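Local coordinates for protein 2-hydroxy-3-oxopropionate reductase (Polaromonas sp. JS666, PDB 4DLL) that probably catalyses the NAD(P)-dependent interconversion of 2-hydroxy-3-oxopropionate (tartronate semialdehyde) and glycerate, at residues Thr127-Glu130 against Ala131-Ala135; Ala201-Met204 against Ile205-Ile208; His247-Arg250 against Met251-Arg254; Leu273-Ala276 against Gln277-Phe281. All coordinates share one frame; numbering follows the deposited sequence.

Interaction 1. Residues Thr127-Glu130 against Ala131-Ala135; sequences TPRE and ARDHA
Arg132 folds back over the first turn of helix 128-140 and lays one face of its guanidinium along Pro128 and Arg129, with NH2 3.5 Å from Arg129 CA and NH1 3.8 Å from Pro128 CB. The bend at chi3 (-53°) turns the chain toward the helix start, where NH2 also forms a salt bridge with Glu278 of helix 262-278. The buried flank is the tight one. Glu130 O sits 3.2 Å from His134 CG, over one face of the ring near its rim, while accepting from His134 N at 2.9 Å. Ala131 CB lies 3.5 Å from Pro128 O. Outside this turn, Pro128 packs on Leu197 and Leu200, while Ala131 and His134 touch Asp147 and His145 of strand 144-151. The solvent flank is looser. Arg129 NH1 and Asp133 OD2 stay 4.4 Å apart, beyond a salt bridge, so any attraction is probably modest. At the helix start, Glu130 N donates to Thr127 OG1 and Thr127 N to Glu130 OE1 at 3.0 Å, the two bonds of a capping box. The Thr127 hydroxyl adds a third, reaching OE1 at 2.7 Å from 31° out of the carboxylate plane. This box opens the helix of the beta-alpha-beta unit made with strands 119-122 and 144-151 in a Rossmann-type coenzyme domain.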
ATOM      1  N   THR A 127     -12.608  16.768 -12.338  1.00 41.01           N
ATOM      2  CA  THR A 127     -12.310  17.395 -11.021  1.00 38.07           C
ATOM      3  C   THR A 127     -13.578  17.478 -10.226  1.00 35.55           C
ATOM      4  O   THR A 127     -14.635  17.653 -10.835  1.00 37.02           O
ATOM      5  CB  THR A 127     -11.710  18.822 -11.157  1.00 38.41           C
ATOM      6  OG1 THR A 127     -12.513  19.597 -12.063  1.00 38.94           O
ATOM      7  CG2 THR A 127     -10.239  18.736 -11.677  1.00 37.31           C
ATOM      8  N   PRO A 128     -13.505  17.378  -8.889  1.00 32.42           N
ATOM      9  CA  PRO A 128     -14.781  17.517  -8.184  1.00 32.67           C
ATOM     10  C   PRO A 128     -15.510  18.854  -8.529  1.00 34.38           C
ATOM     11  O   PRO A 128     -16.746  18.859  -8.659  1.00 34.01           O
ATOM     12  CB  PRO A 128     -14.391  17.427  -6.708  1.00 32.84           C
ATOM     13  CG  PRO A 128     -13.071  16.807  -6.656  1.00 29.84           C
ATOM     14  CD  PRO A 128     -12.379  17.189  -7.961  1.00 30.64           C
ATOM     15  N   ARG A 129     -14.742  19.943  -8.791  1.00 35.91           N
ATOM     16  CA  ARG A 129     -15.323  21.228  -9.257  1.00 35.69           C
ATOM     17  C   ARG A 129     -16.132  21.016 -10.538  1.00 34.89           C
ATOM     18  O   ARG A 129     -17.280  21.450 -10.643  1.00 34.44           O
ATOM     19  CB  ARG A 129     -14.263  22.314  -9.457  1.00 36.30           C
ATOM     20  CG  ARG A 129     -14.871  23.723  -9.715  1.00 38.32           C
ATOM     21  CD  ARG A 129     -13.846  24.675 -10.365  1.00 42.07           C
ATOM     22  NE  ARG A 129     -13.580  24.357 -11.780  1.00 43.83           N
ATOM     23  CZ  ARG A 129     -14.442  24.520 -12.798  1.00 45.83           C
ATOM     24  NH1 ARG A 129     -15.686  24.986 -12.618  1.00 44.03           N
ATOM     25  NH2 ARG A 129     -14.060  24.200 -14.027  1.00 45.70           N
ATOM     26  N   GLU A 130     -15.550  20.291 -11.480  1.00 34.75           N
ATOM     27  CA  GLU A 130     -16.268  19.941 -12.694  1.00 35.68           C
ATOM     28  C   GLU A 130     -17.499  19.068 -12.461  1.00 35.15           C
ATOM     29  O   GLU A 130     -18.546  19.302 -13.083  1.00 33.89           O
ATOM     30  CB  GLU A 130     -15.334  19.257 -13.680  1.00 36.75           C
ATOM     31  CG  GLU A 130     -14.526  20.226 -14.538  1.00 41.47           C
ATOM     32  CD  GLU A 130     -13.378  19.539 -15.257  1.00 46.17           C
ATOM     33  OE1 GLU A 130     -12.647  18.740 -14.634  1.00 51.47           O
ATOM     34  OE2 GLU A 130     -13.196  19.806 -16.455  1.00 50.93           O
ATOM     35  N   ALA A 131     -17.371  18.060 -11.585  1.00 34.46           N
ATOM     36  CA  ALA A 131     -18.540  17.226 -11.232  1.00 34.24           C
ATOM     37  C   ALA A 131     -19.658  18.089 -10.656  1.00 33.53           C
ATOM     38  O   ALA A 131     -20.809  17.887 -11.047  1.00 33.67           O
ATOM     39  CB  ALA A 131     -18.177  16.078 -10.259  1.00 32.85           C
ATOM     40  N   ARG A 132     -19.353  19.004  -9.731  1.00 32.92           N
ATOM     41  CA  ARG A 132     -20.425  19.846  -9.132  1.00 34.56           C
ATOM     42  C   ARG A 132     -21.119  20.770 -10.168  1.00 34.34           C
ATOM     43  O   ARG A 132     -22.351  20.901 -10.153  1.00 33.83           O
ATOM     44  CB  ARG A 132     -19.955  20.651  -7.879  1.00 35.66           C
ATOM     45  CG  ARG A 132     -19.518  19.805  -6.647  1.00 38.05           C
ATOM     46  CD  ARG A 132     -19.098  20.673  -5.457  1.00 40.02           C
ATOM     47  NE  ARG A 132     -18.072  21.651  -5.826  1.00 40.39           N
ATOM     48  CZ  ARG A 132     -16.741  21.492  -5.705  1.00 41.19           C
ATOM     49  NH1 ARG A 132     -16.206  20.376  -5.194  1.00 35.06           N
ATOM     50  NH2 ARG A 132     -15.927  22.492  -6.089  1.00 39.64           N
ATOM     51  N   ASP A 133     -20.307  21.393 -11.034  1.00 34.19           N
ATOM     52  CA  ASP A 133     -20.727  22.179 -12.203  1.00 34.84           C
ATOM     53  C   ASP A 133     -21.649  21.399 -13.165  1.00 34.60           C
ATOM     54  O   ASP A 133     -22.732  21.878 -13.559  1.00 32.76           O
ATOM     55  CB  ASP A 133     -19.457  22.719 -12.885  1.00 35.95           C
ATOM     56  CG  ASP A 133     -19.711  23.517 -14.172  1.00 40.80           C
ATOM     57  OD1 ASP A 133     -20.660  24.339 -14.228  1.00 43.93           O
ATOM     58  OD2 ASP A 133     -18.895  23.375 -15.135  1.00 45.23           O
ATOM     59  N   HIS A 134     -21.257  20.178 -13.532  1.00 35.35           N
ATOM     60  CA  HIS A 134     -22.107  19.316 -14.387  1.00 34.34           C
ATOM     61  C   HIS A 134     -23.373  18.881 -13.678  1.00 33.02           C
ATOM     62  O   HIS A 134     -24.445  18.847 -14.265  1.00 31.58           O
ATOM     63  CB  HIS A 134     -21.330  18.084 -14.889  1.00 35.18           C
ATOM     64  CG  HIS A 134     -20.171  18.435 -15.736  1.00 33.93           C
ATOM     65  ND1 HIS A 134     -19.241  17.510 -16.139  1.00 35.52           N
ATOM     66  CD2 HIS A 134     -19.746  19.633 -16.215  1.00 38.04           C
ATOM     67  CE1 HIS A 134     -18.301  18.109 -16.849  1.00 35.53           C
ATOM     68  NE2 HIS A 134     -18.581  19.396 -16.916  1.00 37.93           N
ATOM     69  N   ALA A 135     -23.258  18.586 -12.401  1.00 33.07           N
ATOM     70  CA  ALA A 135     -24.422  18.250 -11.596  1.00 33.05           C
ATOM     71  C   ALA A 135     -25.433  19.439 -11.524  1.00 35.10           C
ATOM     72  O   ALA A 135     -26.657  19.226 -11.610  1.00 33.79           O
ATOM     73  CB  ALA A 135     -23.950  17.857 -10.225  1.00 33.01           C
TER

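Interaction 2. Residues Ala201-Met204 against Ile205-Ile208; sequences ANQM and IVGI
The Gln203 carboxamide only skims Val206, OE1 4.5 Å from CG2, and nothing of 205-208 lies on its faces. The ends of this amide are engaged elsewhere, OE1 by a weak hydrogen bond from Lys199 and NE2 by another weak one to Asp268, which together probably restrain its rotation. Closer contact comes from branched side chains resting on backbone carbonyls one turn earlier. Ile208 leans on Met204 O with CG1 at 3.2 Å and CD1 at 3.3 Å. Its chi1 of -61° sets CG1 anti to the carbonyl carbon and beside the backbone N, so the branch runs back along the helix. Val206 CG2 meets Asn202 O at 3.4 Å, and Ile205 CG1 meets Ala201 O at 3.5 Å in the same manner. Four i to i+4 hydrogen bonds hold the turn. Gly207 N to Gln203 O is the shortest of them at 2.7 Å, with an N-H...O angle of 165°, and Gln203 O also accepts from Gln265 NE2. Between apolar side chains the contact is looser, Met204 CB to Ile208 CD1 measuring 4.5 Å. Residue 204 is a selenomethionine. Every residue of this turn of helix 194-222 is buried. Met204 packs on Ala272 of helix 262-278 and Thr286 of helix 284-301, Ile208 meets Ile285 and Phe289 of the latter, and Ile205 and Val206 press on Ala216 and Phe238 of the second subunit, placing this long helix at the dimer interface.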
ATOM      1  N   ALA A 201      -8.090  11.000  -3.782  1.00 19.36           N
ATOM      2  CA  ALA A 201      -7.475  10.313  -2.659  1.00 19.57           C
ATOM      3  C   ALA A 201      -6.910   8.956  -3.089  1.00 20.02           C
ATOM      4  O   ALA A 201      -5.800   8.635  -2.750  1.00 20.13           O
ATOM      5  CB  ALA A 201      -8.480  10.164  -1.417  1.00 19.09           C
ATOM      6  N   ASN A 202      -7.675   8.144  -3.814  1.00 21.23           N
ATOM      7  CA  ASN A 202      -7.239   6.731  -4.214  1.00 22.21           C
ATOM      8  C   ASN A 202      -6.053   6.858  -5.203  1.00 23.89           C
ATOM      9  O   ASN A 202      -5.020   6.161  -5.127  1.00 24.40           O
ATOM     10  CB  ASN A 202      -8.452   6.173  -4.947  1.00 22.15           C
ATOM     11  CG  ASN A 202      -8.369   4.748  -5.280  1.00 24.62           C
ATOM     12  OD1 ASN A 202      -7.913   4.354  -6.375  1.00 24.24           O
ATOM     13  ND2 ASN A 202      -8.923   3.933  -4.367  1.00 15.19           N
ATOM     14  N   GLN A 203      -6.130   7.821  -6.107  1.00 23.87           N
ATOM     15  CA  GLN A 203      -4.928   7.986  -7.012  1.00 26.01           C
ATOM     16  C   GLN A 203      -3.618   8.523  -6.331  1.00 26.30           C
ATOM     17  O   GLN A 203      -2.510   8.055  -6.616  1.00 28.24           O
ATOM     18  CB  GLN A 203      -5.291   8.790  -8.277  1.00 24.46           C
ATOM     19  CG  GLN A 203      -6.327   8.157  -9.182  1.00 29.79           C
ATOM     20  CD  GLN A 203      -6.219   6.610  -9.275  1.00 38.83           C
ATOM     21  OE1 GLN A 203      -6.863   5.873  -8.497  1.00 37.62           O
ATOM     22  NE2 GLN A 203      -5.365   6.122 -10.195  1.00 35.60           N
HETATM   23  N   MSE A 204      -3.723   9.504  -5.464  1.00 27.84           N
HETATM   24  CA  MSE A 204      -2.617   9.801  -4.519  1.00 29.28           C
HETATM   25  C   MSE A 204      -2.018   8.553  -3.879  1.00 27.80           C
HETATM   26  O   MSE A 204      -0.817   8.379  -3.873  1.00 27.52           O
HETATM   27  CB  MSE A 204      -3.142  10.675  -3.371  1.00 28.80           C
HETATM   28  CG  MSE A 204      -3.484  12.008  -3.833  1.00 36.79           C
HETATM   29 SE   MSE A 204      -4.516  13.111  -2.579  1.00 49.75          SE
HETATM   30  CE  MSE A 204      -5.666  13.693  -3.990  1.00 46.61           C
ATOM     31  N   ILE A 205      -2.842   7.714  -3.254  1.00 26.96           N
ATOM     32  CA  ILE A 205      -2.285   6.507  -2.614  1.00 25.29           C
ATOM     33  C   ILE A 205      -1.676   5.586  -3.651  1.00 25.27           C
ATOM     34  O   ILE A 205      -0.605   5.074  -3.460  1.00 25.28           O
ATOM     35  CB  ILE A 205      -3.353   5.699  -1.782  1.00 26.78           C
ATOM     36  CG1 ILE A 205      -3.939   6.534  -0.640  1.00 22.77           C
ATOM     37  CG2 ILE A 205      -2.768   4.355  -1.303  1.00 21.37           C
ATOM     38  CD1 ILE A 205      -4.976   5.673   0.200  1.00 26.02           C
ATOM     39  N   VAL A 206      -2.298   5.417  -4.791  1.00 26.42           N
ATOM     40  CA  VAL A 206      -1.675   4.538  -5.777  1.00 28.50           C
ATOM     41  C   VAL A 206      -0.346   5.178  -6.287  1.00 28.56           C
ATOM     42  O   VAL A 206       0.681   4.498  -6.378  1.00 29.09           O
ATOM     43  CB  VAL A 206      -2.681   4.133  -6.976  1.00 28.04           C
ATOM     44  CG1 VAL A 206      -1.962   3.429  -8.172  1.00 28.93           C
ATOM     45  CG2 VAL A 206      -3.813   3.295  -6.490  1.00 29.27           C
ATOM     46  N   GLY A 207      -0.391   6.454  -6.639  1.00 28.63           N
ATOM     47  CA  GLY A 207       0.767   7.168  -7.178  1.00 28.93           C
ATOM     48  C   GLY A 207       1.947   7.204  -6.231  1.00 29.55           C
ATOM     49  O   GLY A 207       3.079   7.036  -6.648  1.00 30.51           O
ATOM     50  N   ILE A 208       1.706   7.400  -4.948  1.00 28.85           N
ATOM     51  CA  ILE A 208       2.801   7.359  -3.978  1.00 29.04           C
ATOM     52  C   ILE A 208       3.319   5.918  -3.693  1.00 29.60           C
ATOM     53  O   ILE A 208       4.529   5.713  -3.573  1.00 32.02           O
ATOM     54  CB  ILE A 208       2.359   8.076  -2.675  1.00 28.81           C
ATOM     55  CG1 ILE A 208       2.011   9.562  -2.940  1.00 29.02           C
ATOM     56  CG2 ILE A 208       3.405   8.013  -1.654  1.00 30.74           C
ATOM     57  CD1 ILE A 208       1.036  10.176  -1.859  1.00 22.38           C
TER

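Interaction 3. Residues His247-Arg250 against Met251-Arg254; sequences HGQR and MVER
Gln249 and Glu253, one helical turn apart, bring their flat ends together at nearly right angles, the amide and carboxylate planes lying 89° apart. In Gln249 chi1 (-168°) puts CG anti to the backbone N and 3.6 Å from Glu253 OE2, and the bend at chi2 (45°) turns the amide back toward the same carboxylate. Glu253 replies with an extended chain that starts beside its own backbone N and sets its CG 3.2 Å from Gln249 O. Were Gln249 cut back to an alanine, the Glu253 carboxylate would probably lose the neighbour it leans on and be freer to swing into solvent. This turn closes helix 247-252 of the mainly helical C-terminal domain: Val252 N still donates to Gly248 O at 2.9 Å and Glu253 N to Gln249 O at 3.0 Å, but Glu253 has left helical geometry. On the buried side Met251, a selenomethionine, stretches along His247, its CG 3.1 Å from His247 O and its CE 4.1 Å from His247 CB, and goes on to pack against Ile210, Val213 and Ala214 of helix 194-222. Arg250, extended from CG to NE, reaches away to a salt bridge with Asp305.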
ATOM      1  N   HIS A 247       1.677  -3.823  -9.658  1.00 36.25           N
ATOM      2  CA  HIS A 247       2.806  -3.062 -10.212  1.00 35.70           C
ATOM      3  C   HIS A 247       4.201  -3.512  -9.828  1.00 36.23           C
ATOM      4  O   HIS A 247       5.157  -3.255 -10.577  1.00 36.56           O
ATOM      5  CB  HIS A 247       2.668  -1.624  -9.798  1.00 35.27           C
ATOM      6  CG  HIS A 247       1.292  -1.081 -10.023  1.00 37.44           C
ATOM      7  ND1 HIS A 247       0.895  -0.548 -11.230  1.00 37.40           N
ATOM      8  CD2 HIS A 247       0.211  -1.030  -9.211  1.00 36.07           C
ATOM      9  CE1 HIS A 247      -0.368  -0.179 -11.145  1.00 37.74           C
ATOM     10  NE2 HIS A 247      -0.810  -0.476  -9.937  1.00 38.49           N
ATOM     11  N   GLY A 248       4.352  -4.099  -8.647  1.00 35.07           N
ATOM     12  CA  GLY A 248       5.643  -4.557  -8.225  1.00 37.10           C
ATOM     13  C   GLY A 248       6.148  -5.749  -9.049  1.00 39.07           C
ATOM     14  O   GLY A 248       7.361  -5.842  -9.349  1.00 38.89           O
ATOM     15  N   GLN A 249       5.235  -6.671  -9.385  1.00 39.63           N
ATOM     16  CA  GLN A 249       5.559  -7.802 -10.238  1.00 39.58           C
ATOM     17  C   GLN A 249       5.999  -7.304 -11.609  1.00 39.81           C
ATOM     18  O   GLN A 249       6.973  -7.852 -12.150  1.00 40.22           O
ATOM     19  CB  GLN A 249       4.422  -8.815 -10.334  1.00 39.26           C
ATOM     20  CG  GLN A 249       4.806 -10.173 -10.995  1.00 41.30           C
ATOM     21  CD  GLN A 249       6.172 -10.839 -10.516  1.00 42.86           C
ATOM     22  OE1 GLN A 249       6.762 -11.647 -11.253  1.00 44.37           O
ATOM     23  NE2 GLN A 249       6.653 -10.500  -9.325  1.00 38.69           N
ATOM     24  N   ARG A 250       5.356  -6.234 -12.108  1.00 38.91           N
ATOM     25  CA  ARG A 250       5.760  -5.575 -13.363  1.00 38.10           C
ATOM     26  C   ARG A 250       7.109  -4.895 -13.205  1.00 39.71           C
ATOM     27  O   ARG A 250       7.812  -4.592 -14.204  1.00 40.71           O
ATOM     28  CB  ARG A 250       4.747  -4.515 -13.827  1.00 37.34           C
ATOM     29  CG  ARG A 250       3.349  -5.017 -14.269  1.00 33.65           C
ATOM     30  CD  ARG A 250       2.341  -3.857 -14.338  1.00 31.06           C
ATOM     31  NE  ARG A 250       0.996  -4.327 -14.604  1.00 31.80           N
ATOM     32  CZ  ARG A 250      -0.116  -3.593 -14.557  1.00 34.63           C
ATOM     33  NH1 ARG A 250      -0.081  -2.298 -14.265  1.00 37.04           N
ATOM     34  NH2 ARG A 250      -1.295  -4.175 -14.803  1.00 37.02           N
HETATM   35  N   MSE A 251       7.460  -4.561 -11.976  1.00 39.79           N
HETATM   36  CA  MSE A 251       8.736  -3.893 -11.784  1.00 40.73           C
HETATM   37  C   MSE A 251       9.838  -4.941 -11.850  1.00 41.07           C
HETATM   38  O   MSE A 251      10.893  -4.734 -12.495  1.00 40.49           O
HETATM   39  CB  MSE A 251       8.781  -3.149 -10.460  1.00 40.87           C
HETATM   40  CG  MSE A 251       7.938  -1.874 -10.475  1.00 42.36           C
HETATM   41 SE   MSE A 251       7.896  -1.111  -8.679  1.00 43.69          SE
HETATM   42  CE  MSE A 251       6.296   0.052  -9.067  1.00 33.65           C
ATOM     43  N   VAL A 252       9.550  -6.067 -11.193  1.00 41.60           N
ATOM     44  CA  VAL A 252      10.419  -7.224 -11.152  1.00 42.61           C
ATOM     45  C   VAL A 252      10.692  -7.716 -12.570  1.00 42.82           C
ATOM     46  O   VAL A 252      11.826  -8.024 -12.889  1.00 43.35           O
ATOM     47  CB  VAL A 252       9.796  -8.387 -10.313  1.00 43.22           C
ATOM     48  CG1 VAL A 252      10.569  -9.682 -10.526  1.00 43.33           C
ATOM     49  CG2 VAL A 252       9.752  -8.059  -8.810  1.00 41.88           C
ATOM     50  N   GLU A 253       9.656  -7.777 -13.410  1.00 42.83           N
ATOM     51  CA  GLU A 253       9.758  -8.315 -14.786  1.00 43.19           C
ATOM     52  C   GLU A 253      10.080  -7.248 -15.847  1.00 43.56           C
ATOM     53  O   GLU A 253       9.740  -7.420 -17.026  1.00 45.67           O
ATOM     54  CB  GLU A 253       8.438  -8.956 -15.175  1.00 42.64           C
ATOM     55  CG  GLU A 253       7.925 -10.048 -14.210  1.00 43.52           C
ATOM     56  CD  GLU A 253       6.598 -10.611 -14.646  1.00 45.86           C
ATOM     57  OE1 GLU A 253       6.012 -10.115 -15.636  1.00 45.27           O
ATOM     58  OE2 GLU A 253       6.141 -11.579 -14.003  1.00 48.85           O
ATOM     59  N   ARG A 254      10.690  -6.148 -15.439  1.00 43.08           N
ATOM     60  CA  ARG A 254      10.740  -4.931 -16.266  1.00 43.99           C
ATOM     61  C   ARG A 254       9.615  -4.764 -17.342  1.00 44.56           C
ATOM     62  O   ARG A 254       9.866  -4.276 -18.457  1.00 45.15           O
ATOM     63  CB  ARG A 254      12.109  -4.766 -16.913  1.00 43.40           C
ATOM     64  CG  ARG A 254      13.256  -4.762 -15.969  1.00 42.46           C
ATOM     65  CD  ARG A 254      13.108  -3.625 -15.028  1.00 41.68           C
ATOM     66  NE  ARG A 254      14.334  -3.313 -14.301  1.00 39.71           N
ATOM     67  CZ  ARG A 254      14.789  -3.978 -13.250  1.00 42.00           C
ATOM     68  NH1 ARG A 254      14.148  -5.048 -12.772  1.00 42.73           N
ATOM     69  NH2 ARG A 254      15.906  -3.558 -12.666  1.00 42.85           N
TER

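Interaction 4. Residues Leu273-Ala276 against Gln277-Phe281; sequences LATA and QEIGF
Ile279 adopts a chi1 of 65°, which sets CG1 between the backbone N and the carbonyl carbon and lays it over the preceding turn, 3.3 Å from Thr275 O and 3.6 Å from Ala276 O. Phe281 has CG anti to its backbone N (chi1 -177°); its ring turns away while its CB stays 4.1 Å from Ala276 CB, and that methyl lies at the ring edge, near its plane. A water bridges the next pair of side chains, donating to Glu278 OE1 at 3.2 Å and to Thr275 OG1 at 3.3 Å. Thr275 OG1 is further bonded to Asn271 O, while Glu278 OE2 pairs with Arg132. The backbone bonding changes at this end of helix 262-278. Ile279 N keeps its bond to Thr275 O at 3.0 Å, but Ala276 O accepts from Phe281 N, five residues on, at 2.9 Å. With Gly280 at positive phi, this 6→1 bond gives two of the features of a Schellman-type helix end. With CG1, CG2 and CD1 of Ile279 gone, as in an alanine, Thr275 O would probably lose most of its apolar cover and a gap would be likely to open toward Gly223 of the second subunit. Ala276 packs on Phe219 and Phe281 on Lys222, both of that subunit. The chemistry is therefore split: hydrocarbon on the last carbonyls and the subunit partner, and on another flank a water and a carboxylate, which the arginine would probably bias toward its ionised form.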
ATOM      1  N   LEU A 273      -3.749  18.111  -6.841  1.00 31.90           N
ATOM      2  CA  LEU A 273      -3.091  19.288  -6.339  1.00 32.02           C
ATOM      3  C   LEU A 273      -3.910  20.569  -6.582  1.00 31.17           C
ATOM      4  O   LEU A 273      -3.933  21.431  -5.710  1.00 32.03           O
ATOM      5  CB  LEU A 273      -1.658  19.381  -6.873  1.00 32.32           C
ATOM      6  CG  LEU A 273      -0.635  18.401  -6.320  1.00 32.42           C
ATOM      7  CD1 LEU A 273       0.702  18.739  -6.922  1.00 34.72           C
ATOM      8  CD2 LEU A 273      -0.539  18.363  -4.738  1.00 31.38           C
ATOM      9  N   ALA A 274      -4.629  20.638  -7.704  1.00 30.64           N
ATOM     10  CA  ALA A 274      -5.549  21.719  -8.045  1.00 29.02           C
ATOM     11  C   ALA A 274      -6.718  21.750  -7.104  1.00 29.95           C
ATOM     12  O   ALA A 274      -7.176  22.819  -6.626  1.00 29.82           O
ATOM     13  CB  ALA A 274      -6.052  21.570  -9.458  1.00 28.01           C
ATOM     14  N   THR A 275      -7.218  20.566  -6.823  1.00 28.87           N
ATOM     15  CA  THR A 275      -8.234  20.429  -5.793  1.00 28.40           C
ATOM     16  C   THR A 275      -7.689  20.828  -4.464  1.00 27.79           C
ATOM     17  O   THR A 275      -8.382  21.507  -3.688  1.00 29.32           O
ATOM     18  CB  THR A 275      -8.794  18.984  -5.750  1.00 27.04           C
ATOM     19  OG1 THR A 275      -9.351  18.738  -7.029  1.00 29.57           O
ATOM     20  CG2 THR A 275      -9.879  18.833  -4.703  1.00 25.64           C
ATOM     21  N   ALA A 276      -6.473  20.416  -4.143  1.00 28.41           N
ATOM     22  CA  ALA A 276      -5.953  20.845  -2.811  1.00 29.33           C
ATOM     23  C   ALA A 276      -5.880  22.402  -2.667  1.00 30.32           C
ATOM     24  O   ALA A 276      -6.233  22.929  -1.623  1.00 29.48           O
ATOM     25  CB  ALA A 276      -4.661  20.216  -2.499  1.00 28.54           C
ATOM     26  N   GLN A 277      -5.465  23.132  -3.718  1.00 31.02           N
ATOM     27  CA  GLN A 277      -5.267  24.534  -3.505  1.00 33.01           C
ATOM     28  C   GLN A 277      -6.588  25.259  -3.430  1.00 34.03           C
ATOM     29  O   GLN A 277      -6.678  26.302  -2.778  1.00 34.74           O
ATOM     30  CB  GLN A 277      -4.243  25.177  -4.490  1.00 33.51           C
ATOM     31  CG  GLN A 277      -4.768  25.728  -5.719  1.00 36.01           C
ATOM     32  CD  GLN A 277      -5.548  27.031  -5.564  1.00 34.14           C
ATOM     33  OE1 GLN A 277      -5.001  28.093  -5.269  1.00 41.68           O
ATOM     34  NE2 GLN A 277      -6.803  26.958  -5.826  1.00 29.87           N
ATOM     35  N   GLU A 278      -7.613  24.692  -4.077  1.00 35.08           N
ATOM     36  CA  GLU A 278      -8.970  25.191  -3.998  1.00 36.30           C
ATOM     37  C   GLU A 278      -9.653  24.921  -2.648  1.00 36.14           C
ATOM     38  O   GLU A 278     -10.411  25.778  -2.150  1.00 37.88           O
ATOM     39  CB  GLU A 278      -9.795  24.642  -5.170  1.00 37.51           C
ATOM     40  CG  GLU A 278     -11.291  25.031  -5.197  1.00 41.27           C
ATOM     41  CD  GLU A 278     -12.143  23.877  -5.771  1.00 50.27           C
ATOM     42  OE1 GLU A 278     -11.768  23.355  -6.862  1.00 52.45           O
ATOM     43  OE2 GLU A 278     -13.145  23.474  -5.112  1.00 51.80           O
ATOM     44  N   ILE A 279      -9.411  23.778  -2.033  1.00 34.97           N
ATOM     45  CA  ILE A 279     -10.030  23.509  -0.687  1.00 34.29           C
ATOM     46  C   ILE A 279      -9.138  23.956   0.486  1.00 34.57           C
ATOM     47  O   ILE A 279      -9.405  23.638   1.674  1.00 34.20           O
ATOM     48  CB  ILE A 279     -10.407  21.998  -0.516  1.00 33.55           C
ATOM     49  CG1 ILE A 279      -9.120  21.146  -0.531  1.00 32.10           C
ATOM     50  CG2 ILE A 279     -11.475  21.625  -1.637  1.00 31.92           C
ATOM     51  CD1 ILE A 279      -9.221  19.624  -0.239  1.00 36.31           C
ATOM     52  N   GLY A 280      -8.068  24.676   0.162  1.00 34.11           N
ATOM     53  CA  GLY A 280      -7.128  25.061   1.203  1.00 34.77           C
ATOM     54  C   GLY A 280      -6.373  23.932   1.917  1.00 35.98           C
ATOM     55  O   GLY A 280      -6.329  23.923   3.140  1.00 36.74           O
ATOM     56  N   PHE A 281      -5.757  22.992   1.194  1.00 35.98           N
ATOM     57  CA  PHE A 281      -5.093  21.831   1.853  1.00 35.55           C
ATOM     58  C   PHE A 281      -3.685  21.810   1.375  1.00 36.24           C
ATOM     59  O   PHE A 281      -3.422  21.991   0.176  1.00 36.50           O
ATOM     60  CB  PHE A 281      -5.769  20.481   1.479  1.00 35.43           C
ATOM     61  CG  PHE A 281      -5.174  19.256   2.169  1.00 31.73           C
ATOM     62  CD1 PHE A 281      -5.540  18.913   3.480  1.00 30.99           C
ATOM     63  CD2 PHE A 281      -4.328  18.409   1.488  1.00 30.58           C
ATOM     64  CE1 PHE A 281      -4.998  17.794   4.115  1.00 26.06           C
ATOM     65  CE2 PHE A 281      -3.774  17.275   2.101  1.00 29.47           C
ATOM     66  CZ  PHE A 281      -4.146  16.945   3.440  1.00 28.17           C
TER
HETATM   67  O   HOH W   1     -12.031  20.404  -7.958  1.00 43.51           O

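Interactions 1 and 4, with centres about 15 Å apart, join the coenzyme domain to the C-terminal one: Arg132 NH2 meets Glu278 OE2 at 3.1 Å in a salt bridge, and Pro128 CD packs 3.5 Å from Thr275 OG1. Interaction 2 lies about 15 Å from interaction 4, centre to centre, and both touch the second subunit. Interaction 3 comes within about 4 Å of interaction 2 by nearest atoms without touching it, and lies about 36 Å from the centre of interaction 1, across the chain's centre. In relatives the active site lies in the cleft between the two domains; helix 194-222, which carries interaction 2 and packs against residues of the other three, probably borders it.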